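Serine protease inhibitor 2 (PDB 3PZF) inhibits clip-domain serine proteases that activate phenoloxidases, forming a covalent complex with CLIPB9, and so holds back melanization in mosquito hemolymph. Local coordinates at residues G15-R21 and E379-G384; R21-L27 and I264-H270; P202-T206 and I392-V396; L285-D291 and G338-E343. All coordinates share one frame; numbering follows the deposited sequence.

Overall arrangement
Contact 1 brings the two ends of this serpin chain together, contacts 2 and 3 tie each end to an interior segment, and contact 4 pairs two interior strands, 277-295 and 332-341. Contacts 1 and 2 share R21, their centres about 12 Å apart; contacts 3 and 4 are as close, while the centres of contacts 1 and 3 lie about 29 Å apart. Contact 1 sits at the end of strand 374-380, and contacts 2 and 4 follow one another inside its loop, helix 266-274 being succeeded by strand 277-295. Contact 3 interleaves with contacts 1 and 2 and encloses contact 4, which it touches through I392 on F288 and F290. Contact 4 leads into the hinge, residues 344-348, required for protease binding.

Contact 1 (G15-R21 and E379-G384); sequences GPFQGQR and EDETLG
F17 and R21 face E381 and G384, with CA-CA separations of 4.7 Å and 5.0 Å. The 15-21 loop curls over the end of strand 374-380, where the chain turns at D380, whose OD1 accepts from T382 N (an Asx turn) and O from G384 N. CG of F17 stands anti to its backbone N (chi1 -178°), which lays the ring against G384: G384 CA is 3.9 Å from the F17 ring centroid, over one face, while G19 N covers the opposite face and E381 O sits at the edge. R21 grips E379 side-on, NE reaching OE1 at 2.7 Å and NH2 reaching OE2 at 3.0 Å, the two side chains crossing at about a right angle. OE1 is approached from above the carboxylate plane, OE2 on its syn side. One water accepts from F17 N and donates to E379 OE2 and E381 OE1. E381 also pairs with R236, so each carboxylate has an arginine of its own, and the shared water ties the N-terminal loop to both acids.

Contact 2 (R21-L27 and I264-H270); sequences RQNEFDL and INSASLH
L27 packs its CD1 methyl against I264, N265, S266 and L269, and its CD2 against L269. Its CB points at the 264-270 segment from the first turn of helix 24-35. CG lies anti to the carbonyl carbon (chi1 -64°), and from there the fork opens against the start of the other helix. CD1 does most of the touching: it rests 3.6 Å from both N265 C and S266 N, and approaches I264 CG2 at 4.1 Å and L269 CD2 at 3.9 Å. CD2 leans on the same L269 methyl. One turn back, E24 straddles the S266 hydroxyl, its CA and CG each 3.3 Å from S266 OG. N265 and S268 close a capping box at the start of helix 266-274: S268 N donates to N265 OD1, and N265 N to S268 OG. At the outer end a water links R21 N and NH1 with H270 ND1, the guanidinium and imidazole planes being 59° apart, while NE of the same guanidinium is held by E379. The first turns of helices 24-35 and 266-274 thus meet, packing on strand 244-251, where I264 and L269 reach I249, and on strand 386-392, where L27 touches M386.

Contact 3 (P202-T206 and I392-V396); sequences PFYGT and IENPV
F203 and P395 come at each other from opposite directions, and the proline ring lands on the face of the phenyl ring. P395 CD sits 3.4 Å from the F203 centroid, only 4° off the ring normal, a centred CH-pi contact. F203 CG is anti to the backbone N (chi1 180°), which carries the ring away from strand 200-203 toward the C-terminal loop. Its CE2 also lies 3.3 Å from E393 O, obliquely placed, and its CZ reaches I392 CG2 at 4.2 Å. Nearer the surface, T206 and E393 slant across each other with T206 OG1 3.0 Å from E393 OE1. The E393 chain bends at chi2, curling its carboxylate back toward T206, and a water accepts from T206 N while donating to E393 O and OE1. K391 pairs with the other carboxylate oxygen. CD of a proline is bonded to the amide nitrogen, so its hydrogens are probably slightly positive, which suits the electron-rich face of F203; this CH-pi contact is backed by a hydrated, charged rim that joins the two loops.

Contact 4 (L285-D291 and G338-E343); sequences LPKFKFD and GITINE
I341 lies across one face of the F288 ring, its CG1 3.7 Å from the centroid and displaced toward the rim, while I339 CG2 sits at the edge of that ring, near its plane. The same I339 methyl covers a face of F290, 3.8 Å from its centroid, also off centre. Both phenylalanines hold CG in the crowded position between backbone N and carbonyl carbon (chi1 54° and 71°), which swings the rings over the isoleucines of the partner strand. F288 CE1 meets I341 CD1 tightly, at 3.2 Å. Strands 288-291 and 338-341 run antiparallel, F288 facing I341 and F290 facing I339 as hydrogen-bonded pairs; I339 N to F290 O is 2.9 Å. Each pair is joined by two backbone bonds; of the four, F288 N to I341 O is weak. Past the strand end, K287 NZ reaches E343 OE2 at 2.8 Å on its syn side. The buried P286 O has no polar partner. The aromatic and isoleucine face packs on strands 374-380 and 244-251; strand 332-341 also pairs with strand 177-188, while T340 bonds S346 and E347 and N342 OD1 accepts from the backbone N of L344 and of G345, all in the hinge required for protease binding.

Contact 1 (G15-R21 and E379-G384)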
loop_
_atom_site.group_PDB
_atom_site.type_symbol
_atom_site.label_atom_id
_atom_site.label_comp_id
_atom_site.label_asym_id
_atom_site.label_seq_id
_atom_site.Cartn_x
_atom_site.Cartn_y
_atom_site.Cartn_z
ATOM N N GLY A 15 -18.489 -8.251 -7.644
ATOM C CA GLY A 15 -18.663 -8.704 -6.275
ATOM C C GLY A 15 -17.333 -8.947 -5.569
ATOM O O GLY A 15 -16.273 -8.977 -6.202
ATOM N N PRO A 16 -17.391 -9.128 -4.242
ATOM C CA PRO A 16 -16.199 -9.323 -3.416
ATOM C C PRO A 16 -15.414 -10.547 -3.850
ATOM O O PRO A 16 -15.984 -11.492 -4.392
ATOM C CB PRO A 16 -16.776 -9.550 -2.013
ATOM C CG PRO A 16 -18.121 -8.873 -2.035
ATOM C CD PRO A 16 -18.624 -9.057 -3.437
ATOM N N PHE A 17 -14.126 -10.533 -3.562
ATOM C CA PHE A 17 -13.233 -11.649 -3.857
ATOM C C PHE A 17 -13.636 -12.926 -3.111
ATOM O O PHE A 17 -13.840 -12.906 -1.901
ATOM C CB PHE A 17 -11.819 -11.238 -3.457
ATOM C CG PHE A 17 -10.779 -12.268 -3.747
ATOM C CD1 PHE A 17 -10.550 -12.682 -5.048
ATOM C CD2 PHE A 17 -10.008 -12.802 -2.728
ATOM C CE1 PHE A 17 -9.569 -13.637 -5.334
ATOM C CE2 PHE A 17 -9.023 -13.767 -3.009
ATOM C CZ PHE A 17 -8.805 -14.169 -4.315
ATOM N N GLN A 18 -13.720 -14.048 -3.819
ATOM C CA GLN A 18 -14.178 -15.300 -3.183
ATOM C C GLN A 18 -13.059 -16.284 -2.875
ATOM O O GLN A 18 -13.318 -17.364 -2.305
ATOM C CB GLN A 18 -15.228 -16.001 -4.048
ATOM C CG GLN A 18 -16.454 -15.159 -4.286
ATOM C CD GLN A 18 -17.627 -15.969 -4.742
ATOM O OE1 GLN A 18 -17.470 -17.047 -5.333
ATOM N NE2 GLN A 18 -18.823 -15.474 -4.453
ATOM N N GLY A 19 -11.826 -15.913 -3.225
ATOM C CA GLY A 19 -10.686 -16.797 -3.032
ATOM C C GLY A 19 -9.960 -16.528 -1.730
ATOM O O GLY A 19 -10.477 -15.844 -0.841
ATOM N N GLN A 20 -8.747 -17.057 -1.610
ATOM C CA GLN A 20 -7.968 -16.854 -0.401
ATOM C C GLN A 20 -6.872 -15.894 -0.776
ATOM O O GLN A 20 -6.069 -16.151 -1.679
ATOM C CB GLN A 20 -7.383 -18.161 0.176
ATOM C CG GLN A 20 -8.379 -18.938 1.092
ATOM C CD GLN A 20 -7.887 -20.345 1.464
ATOM O OE1 GLN A 20 -6.742 -20.710 1.173
ATOM N NE2 GLN A 20 -8.760 -21.141 2.100
ATOM N N ARG A 21 -6.864 -14.762 -0.094
ATOM C CA ARG A 21 -5.824 -13.765 -0.298
ATOM C C ARG A 21 -4.457 -14.263 0.170
ATOM O O ARG A 21 -4.342 -14.837 1.256
ATOM C CB ARG A 21 -6.207 -12.526 0.497
ATOM C CG ARG A 21 -7.499 -11.917 -0.006
ATOM C CD ARG A 21 -8.065 -10.870 0.972
ATOM N NE ARG A 21 -9.328 -10.347 0.467
ATOM C CZ ARG A 21 -10.499 -10.975 0.569
ATOM N NH1 ARG A 21 -10.584 -12.170 1.174
ATOM N NH2 ARG A 21 -11.583 -10.417 0.049
ATOM N N GLU A 379 -8.463 -3.097 -2.378
ATOM C CA GLU A 379 -8.083 -4.411 -2.905
ATOM C C GLU A 379 -8.522 -4.564 -4.357
ATOM O O GLU A 379 -9.532 -4.004 -4.759
ATOM C CB GLU A 379 -8.728 -5.461 -2.001
ATOM C CG GLU A 379 -9.066 -6.799 -2.572
ATOM C CD GLU A 379 -9.720 -7.646 -1.505
ATOM O OE1 GLU A 379 -9.114 -7.783 -0.428
ATOM O OE2 GLU A 379 -10.852 -8.128 -1.715
ATOM N N ASP A 380 -7.715 -5.289 -5.129
ATOM C CA ASP A 380 -8.094 -5.812 -6.442
ATOM C C ASP A 380 -8.988 -7.027 -6.169
ATOM O O ASP A 380 -8.526 -8.038 -5.672
ATOM C CB ASP A 380 -6.817 -6.203 -7.213
ATOM C CG ASP A 380 -7.111 -6.790 -8.593
ATOM O OD1 ASP A 380 -8.226 -7.313 -8.811
ATOM O OD2 ASP A 380 -6.218 -6.712 -9.471
ATOM N N GLU A 381 -10.286 -6.897 -6.424
ATOM C CA GLU A 381 -11.232 -7.922 -6.005
ATOM C C GLU A 381 -11.230 -9.118 -6.944
ATOM O O GLU A 381 -11.932 -10.082 -6.692
ATOM C CB GLU A 381 -12.632 -7.349 -5.924
ATOM C CG GLU A 381 -12.705 -6.192 -4.929
ATOM C CD GLU A 381 -14.123 -5.867 -4.591
ATOM O OE1 GLU A 381 -14.523 -6.166 -3.449
ATOM O OE2 GLU A 381 -14.832 -5.364 -5.486
ATOM N N THR A 382 -10.468 -9.040 -8.029
ATOM C CA THR A 382 -10.375 -10.197 -8.940
ATOM C C THR A 382 -9.274 -11.151 -8.503
ATOM O O THR A 382 -9.337 -12.357 -8.796
ATOM C CB THR A 382 -10.139 -9.819 -10.421
ATOM O OG1 THR A 382 -8.817 -9.299 -10.596
ATOM C CG2 THR A 382 -11.179 -8.826 -10.926
ATOM N N LEU A 383 -8.294 -10.635 -7.765
ATOM C CA LEU A 383 -7.129 -11.424 -7.395
ATOM C C LEU A 383 -6.759 -11.400 -5.925
ATOM O O LEU A 383 -5.876 -12.168 -5.502
ATOM C CB LEU A 383 -5.926 -10.973 -8.222
ATOM C CG LEU A 383 -6.058 -11.287 -9.721
ATOM C CD1 LEU A 383 -4.993 -10.557 -10.523
ATOM C CD2 LEU A 383 -5.982 -12.775 -9.964
ATOM N N GLY A 384 -7.382 -10.498 -5.156
ATOM C CA GLY A 384 -7.138 -10.411 -3.730
ATOM C C GLY A 384 -6.034 -9.444 -3.304
ATOM O O GLY A 384 -5.735 -9.325 -2.123
HETATM O O HOH W 1 -13.392 -8.162 -2.077
#

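Contact 2 (R21-L27 and I264-H270)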
loop_
_atom_site.group_PDB
_atom_site.type_symbol
_atom_site.label_atom_id
_atom_site.label_comp_id
_atom_site.label_asym_id
_atom_site.label_seq_id
_atom_site.Cartn_x
_atom_site.Cartn_y
_atom_site.Cartn_z
ATOM N N ARG A 21 -6.864 -14.762 -0.094
ATOM C CA ARG A 21 -5.824 -13.765 -0.298
ATOM C C ARG A 21 -4.457 -14.263 0.170
ATOM O O ARG A 21 -4.342 -14.837 1.256
ATOM C CB ARG A 21 -6.207 -12.526 0.497
ATOM C CG ARG A 21 -7.499 -11.917 -0.006
ATOM C CD ARG A 21 -8.065 -10.870 0.972
ATOM N NE ARG A 21 -9.328 -10.347 0.467
ATOM C CZ ARG A 21 -10.499 -10.975 0.569
ATOM N NH1 ARG A 21 -10.584 -12.170 1.174
ATOM N NH2 ARG A 21 -11.583 -10.417 0.049
ATOM N N GLN A 22 -3.420 -14.028 -0.625
ATOM C CA GLN A 22 -2.056 -14.322 -0.177
ATOM C C GLN A 22 -1.525 -13.088 0.572
ATOM O O GLN A 22 -0.616 -12.391 0.099
ATOM C CB GLN A 22 -1.145 -14.664 -1.366
ATOM C CG GLN A 22 -1.551 -15.944 -2.058
ATOM C CD GLN A 22 -0.610 -16.344 -3.174
ATOM O OE1 GLN A 22 -0.955 -17.188 -3.998
ATOM N NE2 GLN A 22 0.583 -15.747 -3.209
ATOM N N ASN A 23 -2.107 -12.815 1.737
ATOM C CA ASN A 23 -1.853 -11.546 2.405
ATOM C C ASN A 23 -1.178 -11.730 3.753
ATOM O O ASN A 23 -1.174 -10.813 4.574
ATOM C CB ASN A 23 -3.155 -10.738 2.560
ATOM C CG ASN A 23 -4.209 -11.485 3.369
ATOM O OD1 ASN A 23 -4.025 -12.670 3.712
ATOM N ND2 ASN A 23 -5.331 -10.826 3.639
ATOM N N GLU A 24 -0.563 -12.896 3.965
ATOM C CA GLU A 24 0.121 -13.161 5.229
ATOM C C GLU A 24 1.195 -12.115 5.512
ATOM O O GLU A 24 1.229 -11.511 6.583
ATOM C CB GLU A 24 0.760 -14.563 5.212
ATOM C CG GLU A 24 -0.237 -15.727 5.144
ATOM C CD GLU A 24 -0.758 -16.028 3.731
ATOM O OE1 GLU A 24 -0.170 -15.545 2.729
ATOM O OE2 GLU A 24 -1.763 -16.765 3.632
ATOM N N PHE A 25 2.096 -11.921 4.560
ATOM C CA PHE A 25 3.156 -10.929 4.716
ATOM C C PHE A 25 2.537 -9.530 4.814
ATOM O O PHE A 25 2.913 -8.739 5.670
ATOM C CB PHE A 25 4.137 -10.945 3.545
ATOM C CG PHE A 25 5.099 -9.790 3.590
ATOM C CD1 PHE A 25 6.212 -9.835 4.409
ATOM C CD2 PHE A 25 4.810 -8.613 2.923
ATOM C CE1 PHE A 25 7.071 -8.748 4.496
ATOM C CE2 PHE A 25 5.648 -7.521 3.013
ATOM C CZ PHE A 25 6.786 -7.588 3.805
ATOM N N ASP A 26 1.576 -9.237 3.940
ATOM C CA ASP A 26 0.939 -7.899 3.919
ATOM C C ASP A 26 0.443 -7.503 5.302
ATOM O O ASP A 26 0.777 -6.416 5.804
ATOM C CB ASP A 26 -0.245 -7.881 2.944
ATOM C CG ASP A 26 0.152 -8.353 1.545
ATOM O OD1 ASP A 26 0.573 -9.519 1.422
ATOM O OD2 ASP A 26 -0.006 -7.580 0.581
ATOM N N LEU A 27 -0.362 -8.376 5.915
ATOM C CA LEU A 27 -0.943 -8.097 7.218
ATOM C C LEU A 27 0.116 -7.974 8.308
ATOM O O LEU A 27 0.024 -7.089 9.143
ATOM C CB LEU A 27 -1.979 -9.161 7.577
ATOM C CG LEU A 27 -3.176 -9.162 6.620
ATOM C CD1 LEU A 27 -4.192 -10.259 6.931
ATOM C CD2 LEU A 27 -3.850 -7.793 6.666
ATOM N N ILE A 264 -6.578 -9.435 13.796
ATOM C CA ILE A 264 -6.526 -9.636 12.356
ATOM C C ILE A 264 -5.324 -10.449 11.930
ATOM O O ILE A 264 -4.197 -10.144 12.302
ATOM C CB ILE A 264 -6.475 -8.297 11.615
ATOM C CG1 ILE A 264 -7.822 -7.570 11.765
ATOM C CG2 ILE A 264 -6.156 -8.516 10.143
ATOM C CD1 ILE A 264 -7.779 -6.166 11.201
ATOM N N ASN A 265 -5.589 -11.495 11.147
ATOM C CA ASN A 265 -4.548 -12.281 10.496
ATOM C C ASN A 265 -5.188 -12.806 9.226
ATOM O O ASN A 265 -6.349 -12.516 8.972
ATOM C CB ASN A 265 -4.046 -13.401 11.407
ATOM C CG ASN A 265 -5.181 -14.258 11.951
ATOM O OD1 ASN A 265 -5.836 -14.961 11.197
ATOM N ND2 ASN A 265 -5.412 -14.199 13.259
ATOM N N SER A 266 -4.460 -13.539 8.395
ATOM C CA SER A 266 -5.033 -13.917 7.108
ATOM C C SER A 266 -6.363 -14.664 7.248
ATOM O O SER A 266 -7.289 -14.411 6.484
ATOM C CB SER A 266 -4.055 -14.773 6.303
ATOM O OG SER A 266 -2.957 -13.954 5.920
ATOM N N ALA A 267 -6.419 -15.631 8.166
ATOM C CA ALA A 267 -7.616 -16.464 8.316
ATOM C C ALA A 267 -8.751 -15.672 8.949
ATOM O O ALA A 267 -9.894 -15.797 8.544
ATOM C CB ALA A 267 -7.300 -17.707 9.163
ATOM N N SER A 268 -8.447 -14.871 9.956
ATOM C CA SER A 268 -9.512 -14.158 10.661
ATOM C C SER A 268 -10.065 -13.037 9.773
ATOM O O SER A 268 -11.255 -12.719 9.832
ATOM C CB SER A 268 -9.028 -13.607 11.996
ATOM O OG SER A 268 -8.183 -12.492 11.796
ATOM N N LEU A 269 -9.216 -12.457 8.920
ATOM C CA LEU A 269 -9.691 -11.424 8.004
ATOM C C LEU A 269 -10.444 -12.100 6.882
ATOM O O LEU A 269 -11.487 -11.622 6.449
ATOM C CB LEU A 269 -8.535 -10.565 7.453
ATOM C CG LEU A 269 -8.948 -9.405 6.531
ATOM C CD1 LEU A 269 -9.755 -8.389 7.306
ATOM C CD2 LEU A 269 -7.679 -8.748 5.874
ATOM N N HIS A 270 -9.957 -13.250 6.436
ATOM C CA HIS A 270 -10.706 -14.025 5.462
ATOM C C HIS A 270 -12.150 -14.250 5.938
ATOM O O HIS A 270 -13.100 -14.012 5.191
ATOM C CB HIS A 270 -10.064 -15.390 5.192
ATOM C CG HIS A 270 -10.812 -16.181 4.175
ATOM N ND1 HIS A 270 -10.744 -15.903 2.828
ATOM C CD2 HIS A 270 -11.706 -17.188 4.303
ATOM C CE1 HIS A 270 -11.537 -16.721 2.169
ATOM N NE2 HIS A 270 -12.150 -17.504 3.049
HETATM O O HOH W 2 -8.652 -14.150 2.195
#

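Contact 3 (P202-T206 and I392-V396)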
loop_
_atom_site.group_PDB
_atom_site.type_symbol
_atom_site.label_atom_id
_atom_site.label_comp_id
_atom_site.label_asym_id
_atom_site.label_seq_id
_atom_site.Cartn_x
_atom_site.Cartn_y
_atom_site.Cartn_z
ATOM N N PRO A 202 -17.655 16.350 15.479
ATOM C CA PRO A 202 -16.508 15.843 16.253
ATOM C C PRO A 202 -15.977 14.503 15.734
ATOM O O PRO A 202 -16.713 13.716 15.078
ATOM C CB PRO A 202 -17.091 15.642 17.648
ATOM C CG PRO A 202 -18.242 16.625 17.708
ATOM C CD PRO A 202 -18.832 16.568 16.334
ATOM N N PHE A 203 -14.702 14.247 16.031
ATOM C CA PHE A 203 -14.051 12.958 15.727
ATOM C C PHE A 203 -13.351 12.545 17.012
ATOM O O PHE A 203 -12.675 13.364 17.635
ATOM C CB PHE A 203 -13.018 13.090 14.603
ATOM C CG PHE A 203 -12.327 11.793 14.264
ATOM C CD1 PHE A 203 -12.891 10.922 13.338
ATOM C CD2 PHE A 203 -11.138 11.430 14.897
ATOM C CE1 PHE A 203 -12.279 9.704 13.022
ATOM C CE2 PHE A 203 -10.516 10.220 14.589
ATOM C CZ PHE A 203 -11.098 9.351 13.646
ATOM N N TYR A 204 -13.562 11.311 17.453
ATOM C CA TYR A 204 -13.076 10.904 18.769
ATOM C C TYR A 204 -11.813 10.100 18.648
ATOM O O TYR A 204 -11.852 8.880 18.530
ATOM C CB TYR A 204 -14.151 10.126 19.506
ATOM C CG TYR A 204 -15.367 10.984 19.695
ATOM C CD1 TYR A 204 -15.428 11.888 20.759
ATOM C CD2 TYR A 204 -16.411 10.969 18.784
ATOM C CE1 TYR A 204 -16.507 12.718 20.937
ATOM C CE2 TYR A 204 -17.532 11.815 18.961
ATOM C CZ TYR A 204 -17.553 12.694 20.044
ATOM O OH TYR A 204 -18.625 13.554 20.273
ATOM N N GLY A 205 -10.685 10.789 18.685
ATOM C CA GLY A 205 -9.401 10.144 18.485
ATOM C C GLY A 205 -9.013 9.240 19.644
ATOM O O GLY A 205 -9.590 9.327 20.742
ATOM N N THR A 206 -8.028 8.379 19.384
ATOM C CA THR A 206 -7.595 7.335 20.316
ATOM C C THR A 206 -7.082 7.902 21.625
ATOM O O THR A 206 -7.382 7.380 22.694
ATOM C CB THR A 206 -6.452 6.483 19.718
ATOM O OG1 THR A 206 -6.942 5.716 18.606
ATOM C CG2 THR A 206 -5.882 5.551 20.778
ATOM N N ILE A 392 -6.794 5.701 9.904
ATOM C CA ILE A 392 -7.089 7.101 10.172
ATOM C C ILE A 392 -7.086 7.277 11.674
ATOM O O ILE A 392 -7.863 6.647 12.367
ATOM C CB ILE A 392 -8.472 7.450 9.609
ATOM C CG1 ILE A 392 -8.449 7.356 8.080
ATOM C CG2 ILE A 392 -8.935 8.850 10.048
ATOM C CD1 ILE A 392 -7.363 8.250 7.417
ATOM N N GLU A 393 -6.184 8.111 12.183
ATOM C CA GLU A 393 -6.192 8.499 13.594
ATOM C C GLU A 393 -6.740 9.926 13.789
ATOM O O GLU A 393 -7.242 10.276 14.867
ATOM C CB GLU A 393 -4.752 8.453 14.122
ATOM C CG GLU A 393 -4.128 7.076 14.177
ATOM C CD GLU A 393 -4.577 6.259 15.372
ATOM O OE1 GLU A 393 -5.516 6.686 16.106
ATOM O OE2 GLU A 393 -3.990 5.175 15.570
ATOM N N ASN A 394 -6.666 10.741 12.740
ATOM C CA ASN A 394 -7.070 12.161 12.816
ATOM C C ASN A 394 -7.294 12.663 11.397
ATOM O O ASN A 394 -6.343 13.130 10.737
ATOM C CB ASN A 394 -5.954 12.981 13.472
ATOM C CG ASN A 394 -6.278 14.496 13.559
ATOM O OD1 ASN A 394 -7.364 14.944 13.198
ATOM N ND2 ASN A 394 -5.313 15.273 14.027
ATOM N N PRO A 395 -8.523 12.505 10.888
ATOM C CA PRO A 395 -8.728 12.782 9.467
ATOM C C PRO A 395 -8.695 14.257 9.166
ATOM O O PRO A 395 -9.464 15.028 9.731
ATOM C CB PRO A 395 -10.107 12.203 9.177
ATOM C CG PRO A 395 -10.846 12.285 10.523
ATOM C CD PRO A 395 -9.747 12.029 11.558
ATOM N N VAL A 396 -7.794 14.638 8.269
ATOM C CA VAL A 396 -7.688 16.023 7.860
ATOM C C VAL A 396 -7.932 16.049 6.368
ATOM O O VAL A 396 -7.391 15.225 5.624
ATOM C CB VAL A 396 -6.304 16.641 8.172
ATOM C CG1 VAL A 396 -6.197 18.013 7.520
ATOM C CG2 VAL A 396 -6.075 16.741 9.681
HETATM O O HOH W 3 -6.535 8.908 17.048
#

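Contact 4 (L285-D291 and G338-E343)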
loop_
_atom_site.group_PDB
_atom_site.type_symbol
_atom_site.label_atom_id
_atom_site.label_comp_id
_atom_site.label_asym_id
_atom_site.label_seq_id
_atom_site.Cartn_x
_atom_site.Cartn_y
_atom_site.Cartn_z
ATOM N N LEU A 285 -18.660 8.821 6.888
ATOM C CA LEU A 285 -17.198 8.718 6.824
ATOM C C LEU A 285 -16.612 10.111 6.855
ATOM O O LEU A 285 -17.177 11.037 6.249
ATOM C CB LEU A 285 -16.730 8.077 5.533
ATOM C CG LEU A 285 -16.996 6.564 5.412
ATOM C CD1 LEU A 285 -16.633 6.165 3.999
ATOM C CD2 LEU A 285 -16.127 5.817 6.410
ATOM N N PRO A 286 -15.480 10.260 7.546
ATOM C CA PRO A 286 -14.802 11.556 7.492
ATOM C C PRO A 286 -13.995 11.633 6.212
ATOM O O PRO A 286 -13.404 10.622 5.809
ATOM C CB PRO A 286 -13.869 11.519 8.707
ATOM C CG PRO A 286 -13.558 10.048 8.899
ATOM C CD PRO A 286 -14.823 9.313 8.469
ATOM N N LYS A 287 -13.976 12.783 5.569
ATOM C CA LYS A 287 -13.139 12.962 4.395
ATOM C C LYS A 287 -11.686 13.110 4.854
ATOM O O LYS A 287 -11.418 13.607 5.956
ATOM C CB LYS A 287 -13.613 14.178 3.594
ATOM C CG LYS A 287 -15.005 13.947 2.969
ATOM C CD LYS A 287 -15.458 15.074 2.067
ATOM C CE LYS A 287 -16.055 16.228 2.879
ATOM N NZ LYS A 287 -16.548 17.353 2.016
ATOM N N PHE A 288 -10.750 12.653 4.023
ATOM C CA PHE A 288 -9.337 12.833 4.352
ATOM C C PHE A 288 -8.482 12.887 3.115
ATOM O O PHE A 288 -8.818 12.315 2.067
ATOM C CB PHE A 288 -8.828 11.758 5.331
ATOM C CG PHE A 288 -9.066 10.319 4.876
ATOM C CD1 PHE A 288 -10.131 9.560 5.395
ATOM C CD2 PHE A 288 -8.212 9.722 3.954
ATOM C CE1 PHE A 288 -10.330 8.209 4.999
ATOM C CE2 PHE A 288 -8.416 8.389 3.538
ATOM C CZ PHE A 288 -9.485 7.633 4.061
ATOM N N LYS A 289 -7.379 13.618 3.245
ATOM C CA LYS A 289 -6.367 13.700 2.214
ATOM C C LYS A 289 -5.008 13.801 2.894
ATOM O O LYS A 289 -4.737 14.758 3.624
ATOM C CB LYS A 289 -6.608 14.945 1.361
ATOM C CG LYS A 289 -5.521 15.200 0.312
ATOM C CD LYS A 289 -5.851 16.395 -0.540
ATOM C CE LYS A 289 -4.885 16.505 -1.723
ATOM N NZ LYS A 289 -5.223 17.654 -2.621
ATOM N N PHE A 290 -4.131 12.824 2.657
ATOM C CA PHE A 290 -2.817 12.861 3.291
ATOM C C PHE A 290 -1.846 11.954 2.550
ATOM O O PHE A 290 -2.219 11.200 1.649
ATOM C CB PHE A 290 -2.897 12.430 4.776
ATOM C CG PHE A 290 -3.171 10.932 4.995
ATOM C CD1 PHE A 290 -2.141 10.022 5.253
ATOM C CD2 PHE A 290 -4.482 10.451 4.996
ATOM C CE1 PHE A 290 -2.410 8.660 5.471
ATOM C CE2 PHE A 290 -4.761 9.102 5.188
ATOM C CZ PHE A 290 -3.732 8.198 5.443
ATOM N N ASP A 291 -0.586 12.052 2.925
ATOM C CA ASP A 291 0.383 11.124 2.398
ATOM C C ASP A 291 1.273 10.617 3.524
ATOM O O ASP A 291 1.269 11.131 4.645
ATOM C CB ASP A 291 1.172 11.751 1.256
ATOM C CG ASP A 291 1.764 13.050 1.608
ATOM O OD1 ASP A 291 2.624 13.080 2.509
ATOM O OD2 ASP A 291 1.389 14.038 0.955
ATOM N N GLY A 338 0.047 8.496 -1.405
ATOM C CA GLY A 338 -0.958 9.481 -0.991
ATOM C C GLY A 338 -2.341 8.865 -1.123
ATOM O O GLY A 338 -2.553 7.970 -1.925
ATOM N N ILE A 339 -3.302 9.335 -0.350
ATOM C CA ILE A 339 -4.669 8.799 -0.459
ATOM C C ILE A 339 -5.599 9.954 -0.141
ATOM O O ILE A 339 -5.296 10.784 0.707
ATOM C CB ILE A 339 -4.915 7.644 0.513
ATOM C CG1 ILE A 339 -6.290 6.966 0.266
ATOM C CG2 ILE A 339 -4.747 8.118 1.967
ATOM C CD1 ILE A 339 -6.420 6.221 -1.108
ATOM N N THR A 340 -6.715 9.996 -0.860
ATOM C CA THR A 340 -7.780 10.973 -0.642
ATOM C C THR A 340 -9.092 10.230 -0.727
ATOM O O THR A 340 -9.243 9.337 -1.563
ATOM C CB THR A 340 -7.763 12.016 -1.748
ATOM O OG1 THR A 340 -6.475 12.657 -1.780
ATOM C CG2 THR A 340 -8.884 13.074 -1.523
ATOM N N ILE A 341 -10.040 10.525 0.156
ATOM C CA ILE A 341 -11.420 10.160 -0.146
ATOM C C ILE A 341 -12.299 11.402 0.026
ATOM O O ILE A 341 -12.129 12.193 0.973
ATOM C CB ILE A 341 -12.011 8.949 0.692
ATOM C CG1 ILE A 341 -12.181 9.310 2.177
ATOM C CG2 ILE A 341 -11.146 7.663 0.486
ATOM C CD1 ILE A 341 -12.895 8.230 3.008
ATOM N N ASN A 342 -13.220 11.574 -0.917
ATOM C CA ASN A 342 -14.303 12.535 -0.775
ATOM C C ASN A 342 -15.634 11.959 -1.292
ATOM O O ASN A 342 -15.764 10.744 -1.452
ATOM C CB ASN A 342 -13.943 13.859 -1.466
ATOM C CG ASN A 342 -13.861 13.742 -2.969
ATOM O OD1 ASN A 342 -14.152 12.707 -3.542
ATOM N ND2 ASN A 342 -13.499 14.845 -3.624
ATOM N N GLU A 343 -16.624 12.808 -1.552
ATOM C CA GLU A 343 -17.945 12.315 -1.957
ATOM C C GLU A 343 -17.930 11.546 -3.268
ATOM O O GLU A 343 -18.791 10.721 -3.514
ATOM C CB GLU A 343 -18.902 13.485 -2.130
ATOM C CG GLU A 343 -19.246 14.181 -0.810
ATOM C CD GLU A 343 -18.253 15.267 -0.423
ATOM O OE1 GLU A 343 -17.198 15.456 -1.089
ATOM O OE2 GLU A 343 -18.539 15.942 0.571
HETATM O O HOH W 4 -15.395 17.452 -1.078
#